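PDB 2XHS: nuclear hormone receptor FTZ-F1 from Drosophila melanogaster, which probably acts as a DNA-binding transcription factor of the NR5A nuclear receptor subfamily, its ligand-binding domain taking up a Fushi tarazu peptide. Local coordinates for residues Pro13-Phe18 and Gln181-Asp186; Gln20-Arg25 and Asp150-Lys155; Ser61-Ala66 and Lys82-Ser87; Asp95-Arg100 and Glu136-Leu141. One frame throughout, in Å; residues are numbered along the deposited sequence.

The four contacts join helices and one interhelical link of one ligand-binding domain. Contacts 1 and 2 lie side by side, centres about 11 Å apart, and touch through I15 and L184 on one side and C153 on the other. Contact 2 reaches contact 3 through W65, and contact 4 through Y151 and D95; its centre is about 14 Å from each of theirs. Contacts 3 and 4 share helix 77-102 but have centres about 20 Å apart, on opposite sides of the chain's centre. Contact 3 adjoins the bound peptide. Along the chain, contacts 3 and 4 follow one another inside the loop closed by contact 2, itself nested within contact 1.

Contact 1: residues Pro13-Phe18 and Gln181-Asp186; sequences PMIREF and QAALLD
M14 and I15 reach from segment 13-18 to one small partner, A183 on segment 181-186. The two approach it with different shapes. M14, a selenomethionine, is drawn out almost straight, all three of its torsions lying near the extended form, and this carries the selenium away from its own backbone until SE stands 4.2 Å from A183 CB. I15 keeps CG1 beside its backbone N (chi1 -74°), and the straight second torsion, -178°, then carries CD1 outward to 3.9 Å from the carbonyl oxygen A183 O. The same methyl is 4.4 Å from A183 CB, a loose apolar contact. A183 suits this place because its side chain is a single methyl: the helices can draw near here, with the CA atoms of I15 and A183 7.4 Å apart, while the longer side chains of the partner span the remaining distance. In the alpha-helical sandwich of the nuclear receptor ligand-binding domain, this joins the first helix, 13-20, to the long helix 170-191. No hydrogen bond crosses between the two segments, so they meet through van der Waals packing alone; the selenium stands where a methionine sulfur would be. The beta-branched I15 is buried, and it also packs on Y187; M14, less deeply placed, has F71 and N179 as further neighbours. One turn after M14, F18 turns its ring to F156, their planes inclined at about 35°, and L184 packs on F199.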
# COMPACT_ATOMS: atom_id res chain seq x y z
N PRO A 13 3.41 21.20 7.87
CA PRO A 13 4.56 20.48 8.33
C PRO A 13 4.26 19.03 8.46
O PRO A 13 5.12 18.21 8.25
CB PRO A 13 4.76 21.06 9.69
CG PRO A 13 4.29 22.37 9.59
CD PRO A 13 3.20 22.41 8.65
N MSE A 14 3.04 18.71 8.84
CA MSE A 14 2.67 17.35 9.11
C MSE A 14 2.82 16.58 7.87
O MSE A 14 3.36 15.52 7.85
CB MSE A 14 1.22 17.32 9.50
CG MSE A 14 0.84 16.22 10.45
SE MSE A 14 -1.01 15.92 10.38
CE MSE A 14 -1.20 14.97 11.98
N ILE A 15 2.29 17.14 6.81
CA ILE A 15 2.37 16.55 5.52
C ILE A 15 3.76 16.45 4.99
O ILE A 15 4.11 15.52 4.32
CB ILE A 15 1.56 17.29 4.57
CG1 ILE A 15 0.11 16.99 4.84
CG2 ILE A 15 1.90 16.85 3.23
CD1 ILE A 15 -0.79 17.64 3.92
N ARG A 16 4.57 17.43 5.28
CA ARG A 16 5.91 17.39 4.82
C ARG A 16 6.54 16.23 5.49
O ARG A 16 7.31 15.54 4.90
CB ARG A 16 6.63 18.61 5.25
CG ARG A 16 6.36 19.81 4.46
CD ARG A 16 7.43 20.82 4.69
NE ARG A 16 6.86 22.11 4.96
CZ ARG A 16 6.88 22.68 6.14
NH1 ARG A 16 7.48 22.10 7.14
NH2 ARG A 16 6.32 23.84 6.32
N GLU A 17 6.23 16.04 6.75
CA GLU A 17 6.78 14.97 7.54
C GLU A 17 6.36 13.61 7.06
O GLU A 17 7.10 12.68 7.16
CB GLU A 17 6.41 15.13 8.98
CG GLU A 17 6.93 16.41 9.56
CD GLU A 17 6.46 16.65 10.97
OE1 GLU A 17 5.95 15.71 11.59
OE2 GLU A 17 6.60 17.78 11.45
N PHE A 18 5.14 13.51 6.61
CA PHE A 18 4.65 12.31 6.03
C PHE A 18 5.39 11.99 4.77
O PHE A 18 5.70 10.88 4.50
CB PHE A 18 3.21 12.50 5.70
CG PHE A 18 2.33 12.55 6.87
CD1 PHE A 18 2.76 12.10 8.07
CD2 PHE A 18 1.08 13.04 6.78
CE1 PHE A 18 1.95 12.13 9.14
CE2 PHE A 18 0.28 13.07 7.86
CZ PHE A 18 0.71 12.62 9.03
N GLN A 181 -7.40 13.66 7.94
CA GLN A 181 -8.44 14.03 7.03
C GLN A 181 -8.43 15.50 6.86
O GLN A 181 -8.58 16.02 5.78
CB GLN A 181 -9.76 13.70 7.65
CG GLN A 181 -10.24 12.37 7.33
CD GLN A 181 -11.70 12.27 7.43
OE1 GLN A 181 -12.35 11.72 6.56
NE2 GLN A 181 -12.25 12.79 8.50
N ALA A 182 -8.29 16.18 7.96
CA ALA A 182 -8.27 17.59 7.96
C ALA A 182 -7.07 18.12 7.24
O ALA A 182 -7.15 19.07 6.53
CB ALA A 182 -8.25 18.05 9.31
N ALA A 183 -5.94 17.52 7.46
CA ALA A 183 -4.75 17.97 6.80
C ALA A 183 -4.91 17.79 5.33
O ALA A 183 -4.47 18.60 4.57
CB ALA A 183 -3.58 17.21 7.29
N LEU A 184 -5.51 16.68 4.94
CA LEU A 184 -5.74 16.40 3.55
C LEU A 184 -6.67 17.38 2.96
O LEU A 184 -6.50 17.78 1.85
CB LEU A 184 -6.30 15.01 3.36
CG LEU A 184 -6.50 14.47 1.96
CD1 LEU A 184 -5.34 14.71 1.12
CD2 LEU A 184 -6.69 13.04 2.10
N LEU A 185 -7.68 17.76 3.70
CA LEU A 185 -8.60 18.72 3.19
C LEU A 185 -7.92 20.04 2.97
O LEU A 185 -8.12 20.67 1.99
CB LEU A 185 -9.73 18.89 4.17
CG LEU A 185 -10.77 19.94 3.90
CD1 LEU A 185 -11.36 19.76 2.58
CD2 LEU A 185 -11.78 19.72 4.91
N ASP A 186 -7.10 20.46 3.90
CA ASP A 186 -6.42 21.71 3.80
C ASP A 186 -5.52 21.72 2.59
O ASP A 186 -5.44 22.67 1.88
CB ASP A 186 -5.60 21.85 5.07
CG ASP A 186 -4.82 23.12 5.15
OD1 ASP A 186 -5.24 24.14 4.64
OD2 ASP A 186 -3.75 23.10 5.74

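Contact 2: residues Gln20-Arg25 and Asp150-Lys155; sequences QSIDDR and DYVCMK
I22 takes two similar turns to meet V152: chi1 of -52° sets CG1 beside the backbone N, and chi2 of -62° bends CD1 back rather than letting it run straight on. On the other side, V152 has CG1 anti to its carbonyl carbon (chi1 -70°), which leaves CG2 in the crowded position between N and C. It is V152 CG1 that does the touching, 3.6 Å from I22 CG1 and 3.9 Å from I22 CD1, as the two branched chains cross obliquely. The bent CD1 also comes within 4.5 Å of Y151 CE2, approaching the ring at a slant. I22 lies in the short link between helix 13-20 and helix 24-39, and its extended backbone lets the side chain point inward to helix 148-159 in this helical sandwich. Helix 24-39 is probably the extra helix known from NR5A relatives, where it adds a further layer to the domain. Immediately after I22, D23 occupies the N-cap of that helix, its OD1 taking a weak bond of 3.3 Å from R25 N. An aliphatic residue fits at I22 because its neighbours include V152, Y151 and the indole of W65, whereas V152 has F18 and V19 on its flank. Y151 is aromatic at the contact yet polar at its far end: OH is hydrogen-bonded to D95, and its ring stacks with H98.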
# COMPACT_ATOMS: atom_id res chain seq x y z
N GLN A 20 8.18 12.59 4.18
CA GLN A 20 9.50 12.26 4.63
C GLN A 20 9.70 10.80 4.76
O GLN A 20 10.76 10.28 4.56
CB GLN A 20 9.72 12.88 5.98
CG GLN A 20 10.40 14.18 5.92
CD GLN A 20 11.50 14.14 4.95
OE1 GLN A 20 12.19 13.16 4.85
NE2 GLN A 20 11.68 15.21 4.22
N SER A 21 8.63 10.13 5.11
CA SER A 21 8.67 8.75 5.46
C SER A 21 8.64 7.86 4.28
O SER A 21 8.73 6.68 4.39
CB SER A 21 7.49 8.48 6.34
OG SER A 21 7.32 9.59 7.16
N ILE A 22 8.55 8.44 3.11
CA ILE A 22 8.50 7.65 1.92
C ILE A 22 9.80 7.68 1.19
O ILE A 22 10.29 8.73 0.86
CB ILE A 22 7.46 8.20 1.00
CG1 ILE A 22 6.16 8.37 1.74
CG2 ILE A 22 7.23 7.29 -0.11
CD1 ILE A 22 5.63 7.12 2.24
N ASP A 23 10.38 6.53 0.92
CA ASP A 23 11.49 6.47 0.02
C ASP A 23 11.04 5.64 -1.13
O ASP A 23 11.06 4.45 -1.07
CB ASP A 23 12.68 5.82 0.68
CG ASP A 23 13.99 6.27 0.10
OD1 ASP A 23 14.06 6.53 -1.10
OD2 ASP A 23 14.97 6.35 0.85
N ASP A 24 10.62 6.28 -2.20
CA ASP A 24 10.17 5.58 -3.37
C ASP A 24 11.33 4.82 -3.91
O ASP A 24 11.19 3.75 -4.43
CB ASP A 24 9.67 6.53 -4.45
CG ASP A 24 8.30 7.00 -4.21
OD1 ASP A 24 7.62 6.43 -3.37
OD2 ASP A 24 7.87 7.93 -4.88
N ARG A 25 12.50 5.39 -3.82
CA ARG A 25 13.64 4.76 -4.42
C ARG A 25 13.94 3.41 -3.84
O ARG A 25 14.28 2.49 -4.54
CB ARG A 25 14.85 5.65 -4.29
CG ARG A 25 15.04 6.55 -5.48
CD ARG A 25 16.46 7.02 -5.58
NE ARG A 25 16.49 8.44 -5.88
CZ ARG A 25 17.05 9.35 -5.09
NH1 ARG A 25 17.65 8.98 -3.98
NH2 ARG A 25 17.02 10.62 -5.43
N ASP A 150 -1.22 13.63 -1.50
CA ASP A 150 -2.47 12.98 -1.35
C ASP A 150 -2.27 11.56 -0.97
O ASP A 150 -2.96 11.04 -0.16
CB ASP A 150 -3.18 12.98 -2.69
CG ASP A 150 -3.54 14.31 -3.14
OD1 ASP A 150 -3.99 15.09 -2.33
OD2 ASP A 150 -3.43 14.60 -4.31
N TYR A 151 -1.32 10.92 -1.60
CA TYR A 151 -1.06 9.53 -1.42
C TYR A 151 -0.66 9.15 -0.02
O TYR A 151 -1.02 8.13 0.45
CB TYR A 151 -0.02 9.08 -2.44
CG TYR A 151 0.82 7.91 -2.05
CD1 TYR A 151 0.33 6.64 -2.11
CD2 TYR A 151 2.11 8.07 -1.65
CE1 TYR A 151 1.08 5.59 -1.77
CE2 TYR A 151 2.85 7.02 -1.30
CZ TYR A 151 2.33 5.78 -1.37
OH TYR A 151 3.08 4.71 -1.03
N VAL A 152 0.14 9.95 0.64
CA VAL A 152 0.51 9.66 2.00
C VAL A 152 -0.60 9.80 3.00
O VAL A 152 -0.68 9.08 3.93
CB VAL A 152 1.73 10.42 2.45
CG1 VAL A 152 2.90 9.90 1.76
CG2 VAL A 152 1.61 11.82 2.10
N CYS A 153 -1.42 10.83 2.81
CA CYS A 153 -2.54 11.09 3.70
C CYS A 153 -3.52 9.93 3.63
O CYS A 153 -4.09 9.50 4.63
CB CYS A 153 -3.24 12.40 3.33
SG CYS A 153 -2.18 13.85 3.40
N MSE A 154 -3.71 9.43 2.41
CA MSE A 154 -4.63 8.37 2.15
C MSE A 154 -4.19 7.09 2.75
O MSE A 154 -4.99 6.28 3.07
CB MSE A 154 -4.86 8.23 0.68
CG MSE A 154 -5.93 9.11 0.23
SE MSE A 154 -6.19 8.91 -1.56
CE MSE A 154 -4.97 10.11 -2.11
N LYS A 155 -2.91 6.91 2.87
CA LYS A 155 -2.35 5.74 3.49
C LYS A 155 -2.67 5.67 4.95
O LYS A 155 -3.03 4.66 5.47
CB LYS A 155 -0.86 5.76 3.28
CG LYS A 155 -0.37 4.54 2.60
CD LYS A 155 1.07 4.39 2.70
CE LYS A 155 1.38 2.94 2.66
NZ LYS A 155 2.82 2.70 2.72

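Contact 3: residues Ser61-Ala66 and Lys82-Ser87; sequences SQVDWA and KLLQHS
V63 and A66, three residues apart, both touch L84 on segment 82-87. Along that segment, K82 comes first and directs its amine to the carbonyl oxygen of G166, well away from segment 61-66, and L83 turns to I167. L84 then makes the contact. Its CG lies beside the backbone N, at chi1 -79°, and the two methyls fork over the neighbouring helix: CD2 rests 4.0 Å from A66 CB and 4.3 Å from V63 CA, while CD1 lies 4.4 Å from V63 CG1. The small A66 leaves room for the leucine methyl, and the branched V63 flanks it. Next, Q85 points to the other side, where it packs on A241. S87 follows, packing on I158 and sending OG back to L83 O in a weak bond of 3.2 Å. The contact joins helices 47-67 and 77-102, which in nuclear receptors form part of the coactivator groove, and the bound peptide packs apolar side chains on both V63 and L84. Made wholly of aliphatic groups without a hydrogen bond between the segments, the contact gives that peptide a greasy floor, consistent with recognition at this point by apolar packing.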
# COMPACT_ATOMS: atom_id res chain seq x y z
N SER A 61 8.14 -4.24 4.61
CA SER A 61 8.39 -2.84 4.49
C SER A 61 7.21 -2.05 4.96
O SER A 61 7.35 -1.00 5.49
CB SER A 61 8.79 -2.49 3.08
OG SER A 61 7.70 -2.67 2.23
N GLN A 62 6.04 -2.58 4.74
CA GLN A 62 4.83 -1.91 5.16
C GLN A 62 4.78 -1.80 6.64
O GLN A 62 4.42 -0.80 7.18
CB GLN A 62 3.68 -2.76 4.73
CG GLN A 62 2.36 -2.15 4.95
CD GLN A 62 1.32 -2.89 4.23
OE1 GLN A 62 0.38 -3.37 4.81
NE2 GLN A 62 1.47 -2.98 2.93
N VAL A 63 5.13 -2.87 7.29
CA VAL A 63 5.18 -2.90 8.72
C VAL A 63 6.22 -1.96 9.22
O VAL A 63 6.05 -1.32 10.20
CB VAL A 63 5.53 -4.27 9.17
CG1 VAL A 63 5.59 -4.30 10.63
CG2 VAL A 63 4.51 -5.19 8.72
N ASP A 64 7.34 -1.91 8.56
CA ASP A 64 8.39 -1.07 9.02
C ASP A 64 7.95 0.35 8.98
O ASP A 64 8.27 1.12 9.83
CB ASP A 64 9.61 -1.25 8.17
CG ASP A 64 10.79 -0.49 8.66
OD1 ASP A 64 11.34 -0.85 9.70
OD2 ASP A 64 11.17 0.48 8.00
N TRP A 65 7.22 0.71 7.95
CA TRP A 65 6.76 2.06 7.80
C TRP A 65 5.81 2.48 8.87
O TRP A 65 5.91 3.54 9.38
CB TRP A 65 6.08 2.20 6.44
CG TRP A 65 5.43 3.50 6.19
CD1 TRP A 65 6.03 4.63 5.81
CD2 TRP A 65 4.05 3.80 6.31
NE1 TRP A 65 5.13 5.62 5.70
CE2 TRP A 65 3.90 5.13 5.99
CE3 TRP A 65 2.94 3.06 6.67
CZ2 TRP A 65 2.68 5.74 6.02
CZ3 TRP A 65 1.75 3.66 6.68
CH2 TRP A 65 1.62 4.98 6.37
N ALA A 66 4.85 1.64 9.16
CA ALA A 66 3.83 1.92 10.13
C ALA A 66 4.43 2.05 11.49
O ALA A 66 4.00 2.80 12.33
CB ALA A 66 2.83 0.86 10.11
N LYS A 82 -3.60 -5.28 14.89
CA LYS A 82 -4.91 -5.34 14.33
C LYS A 82 -5.13 -4.41 13.18
O LYS A 82 -5.82 -4.72 12.26
CB LYS A 82 -5.92 -5.05 15.40
CG LYS A 82 -5.99 -6.11 16.45
CD LYS A 82 -7.16 -5.89 17.33
CE LYS A 82 -6.98 -6.61 18.63
NZ LYS A 82 -6.66 -5.63 19.69
N LEU A 83 -4.57 -3.23 13.28
CA LEU A 83 -4.71 -2.25 12.23
C LEU A 83 -4.03 -2.68 10.97
O LEU A 83 -4.56 -2.51 9.92
CB LEU A 83 -4.12 -0.94 12.67
CG LEU A 83 -4.90 -0.09 13.65
CD1 LEU A 83 -4.03 1.01 14.00
CD2 LEU A 83 -6.09 0.42 12.99
N LEU A 84 -2.83 -3.18 11.10
CA LEU A 84 -2.07 -3.68 10.00
C LEU A 84 -2.71 -4.87 9.37
O LEU A 84 -2.70 -5.02 8.19
CB LEU A 84 -0.70 -4.05 10.47
CG LEU A 84 0.32 -2.96 10.68
CD1 LEU A 84 1.38 -3.51 11.53
CD2 LEU A 84 0.91 -2.60 9.39
N GLN A 85 -3.26 -5.75 10.18
CA GLN A 85 -3.91 -6.93 9.69
C GLN A 85 -5.09 -6.60 8.86
O GLN A 85 -5.41 -7.31 7.96
CB GLN A 85 -4.36 -7.79 10.83
CG GLN A 85 -3.40 -8.84 11.22
CD GLN A 85 -3.69 -9.41 12.55
OE1 GLN A 85 -2.84 -10.01 13.16
NE2 GLN A 85 -4.89 -9.24 13.02
N HIS A 86 -5.80 -5.57 9.22
CA HIS A 86 -6.97 -5.17 8.50
C HIS A 86 -6.77 -4.65 7.11
O HIS A 86 -7.52 -4.96 6.22
CB HIS A 86 -7.70 -4.11 9.30
CG HIS A 86 -9.10 -3.88 8.85
ND1 HIS A 86 -9.51 -2.71 8.28
CD2 HIS A 86 -10.18 -4.68 8.90
CE1 HIS A 86 -10.79 -2.79 7.99
NE2 HIS A 86 -11.22 -3.97 8.35
N SER A 87 -5.80 -3.80 6.93
CA SER A 87 -5.64 -3.16 5.66
C SER A 87 -4.38 -3.37 4.95
O SER A 87 -4.02 -2.53 4.23
CB SER A 87 -5.82 -1.69 5.80
OG SER A 87 -5.58 -1.34 7.13

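Contact 4: residues Asp95-Arg100 and Glu136-Leu141; sequences DHLHHR and ELQNKL
Helix 135-143 crosses the long central helix 77-102 of the ligand-binding domain, and L97 and R100 meet Q138 and L141 at the crossing. The two short segments have axes 10.7 Å apart, inclined at -64°. L97 is a two-pronged partner. Its CD2 slides along the base of Q138, 3.9 Å from Q138 CA, and its CD1 stands 4.0 Å from L141 CD1, the two leucine chains lying at about a right angle. F134 also packs on L97, while F146 and L202 adjoin L141, so aliphatic residues suit this inner part. Beside these leucines the character changes. Q138, with CG anti to the backbone N (chi1 -169°) and an extended chain beyond, stretches its amide to R100. R100 NH1 donates to Q138 OE1 at 2.7 Å, the oxygen lying at the guanidinium edge in its plane and the amide plane turned 67° away; the position of OE1 is less certain, so the length and the angle are only approximate. R100 NH1 also bonds N135 OD1, and NH2 forms a salt bridge with D107. With an alanine here, D107 would probably lose its charged mate, and Q138 OE1 and N135 OD1 a donor they share. Leucine packing beside an arginine with several polar partners suggests that burial and polar bonds both contribute, the guanidinium probably tying together the polar groups of Q138, N135 and D107 beside the apolar contact.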
# COMPACT_ATOMS: atom_id res chain seq x y z
N ASP A 95 -0.40 1.70 -2.95
CA ASP A 95 0.99 1.87 -3.17
C ASP A 95 1.24 1.59 -4.59
O ASP A 95 2.05 2.19 -5.20
CB ASP A 95 1.78 0.87 -2.38
CG ASP A 95 1.96 1.23 -0.98
OD1 ASP A 95 1.72 2.36 -0.62
OD2 ASP A 95 2.41 0.39 -0.24
N HIS A 96 0.60 0.58 -5.11
CA HIS A 96 0.76 0.28 -6.51
C HIS A 96 0.14 1.35 -7.34
O HIS A 96 0.60 1.68 -8.37
CB HIS A 96 0.23 -1.09 -6.86
CG HIS A 96 1.00 -1.75 -7.95
ND1 HIS A 96 0.62 -1.71 -9.27
CD2 HIS A 96 2.17 -2.43 -7.93
CE1 HIS A 96 1.50 -2.35 -10.01
NE2 HIS A 96 2.45 -2.80 -9.21
N LEU A 97 -0.94 1.89 -6.87
CA LEU A 97 -1.56 2.93 -7.61
C LEU A 97 -0.59 4.05 -7.67
O LEU A 97 -0.47 4.70 -8.65
CB LEU A 97 -2.83 3.35 -6.94
CG LEU A 97 -3.99 2.64 -7.57
CD1 LEU A 97 -5.16 2.84 -6.75
CD2 LEU A 97 -4.22 3.24 -8.88
N HIS A 98 0.12 4.28 -6.60
CA HIS A 98 1.07 5.35 -6.57
C HIS A 98 2.22 5.22 -7.52
O HIS A 98 2.60 6.14 -8.15
CB HIS A 98 1.59 5.38 -5.16
CG HIS A 98 2.82 6.18 -4.97
ND1 HIS A 98 3.96 5.65 -4.44
CD2 HIS A 98 3.07 7.48 -5.16
CE1 HIS A 98 4.88 6.58 -4.35
NE2 HIS A 98 4.36 7.70 -4.78
N HIS A 99 2.83 4.07 -7.57
CA HIS A 99 3.95 3.85 -8.44
C HIS A 99 3.63 3.81 -9.89
O HIS A 99 4.39 4.21 -10.71
CB HIS A 99 4.68 2.62 -8.00
CG HIS A 99 5.35 2.79 -6.69
ND1 HIS A 99 6.50 3.51 -6.54
CD2 HIS A 99 5.00 2.38 -5.46
CE1 HIS A 99 6.84 3.52 -5.28
NE2 HIS A 99 5.95 2.84 -4.60
N ARG A 100 2.50 3.25 -10.20
CA ARG A 100 2.13 3.13 -11.56
C ARG A 100 1.95 4.50 -12.10
O ARG A 100 2.26 4.76 -13.23
CB ARG A 100 0.84 2.37 -11.65
CG ARG A 100 0.85 1.33 -12.69
CD ARG A 100 -0.51 1.11 -13.20
NE ARG A 100 -0.53 0.26 -14.37
CZ ARG A 100 -1.50 0.24 -15.25
NH1 ARG A 100 -2.53 1.02 -15.09
NH2 ARG A 100 -1.45 -0.56 -16.27
N GLU A 136 -9.75 1.92 -13.84
CA GLU A 136 -10.76 2.90 -13.69
C GLU A 136 -10.35 3.79 -12.57
O GLU A 136 -10.54 4.96 -12.63
CB GLU A 136 -12.06 2.22 -13.39
CG GLU A 136 -13.24 3.01 -13.81
CD GLU A 136 -14.50 2.42 -13.31
OE1 GLU A 136 -14.69 1.21 -13.50
OE2 GLU A 136 -15.30 3.17 -12.75
N LEU A 137 -9.83 3.22 -11.51
CA LEU A 137 -9.37 4.00 -10.38
C LEU A 137 -8.20 4.86 -10.72
O LEU A 137 -8.14 5.99 -10.34
CB LEU A 137 -9.02 3.08 -9.23
CG LEU A 137 -10.12 2.22 -8.64
CD1 LEU A 137 -9.56 1.45 -7.53
CD2 LEU A 137 -11.23 3.05 -8.14
N GLN A 138 -7.26 4.32 -11.46
CA GLN A 138 -6.09 5.08 -11.81
C GLN A 138 -6.49 6.29 -12.57
O GLN A 138 -5.94 7.32 -12.39
CB GLN A 138 -5.15 4.28 -12.67
CG GLN A 138 -3.81 4.94 -12.82
CD GLN A 138 -2.86 4.22 -13.68
OE1 GLN A 138 -2.43 3.15 -13.36
NE2 GLN A 138 -2.48 4.82 -14.75
N ASN A 139 -7.44 6.15 -13.47
CA ASN A 139 -7.95 7.28 -14.20
C ASN A 139 -8.65 8.30 -13.33
O ASN A 139 -8.52 9.47 -13.52
CB ASN A 139 -8.90 6.82 -15.27
CG ASN A 139 -8.20 6.36 -16.49
OD1 ASN A 139 -7.22 6.95 -16.90
ND2 ASN A 139 -8.72 5.33 -17.11
N LYS A 140 -9.45 7.83 -12.39
CA LYS A 140 -10.17 8.74 -11.55
C LYS A 140 -9.21 9.54 -10.78
O LYS A 140 -9.38 10.71 -10.60
CB LYS A 140 -11.03 7.95 -10.59
CG LYS A 140 -12.44 7.71 -11.02
CD LYS A 140 -13.10 6.79 -10.08
CE LYS A 140 -14.56 6.81 -10.20
NZ LYS A 140 -15.11 5.63 -9.57
N LEU A 141 -8.20 8.87 -10.27
CA LEU A 141 -7.18 9.50 -9.46
C LEU A 141 -6.39 10.50 -10.19
O LEU A 141 -6.09 11.52 -9.66
CB LEU A 141 -6.26 8.45 -8.90
CG LEU A 141 -6.70 7.84 -7.58
CD1 LEU A 141 -5.79 6.78 -7.21
CD2 LEU A 141 -6.67 8.84 -6.54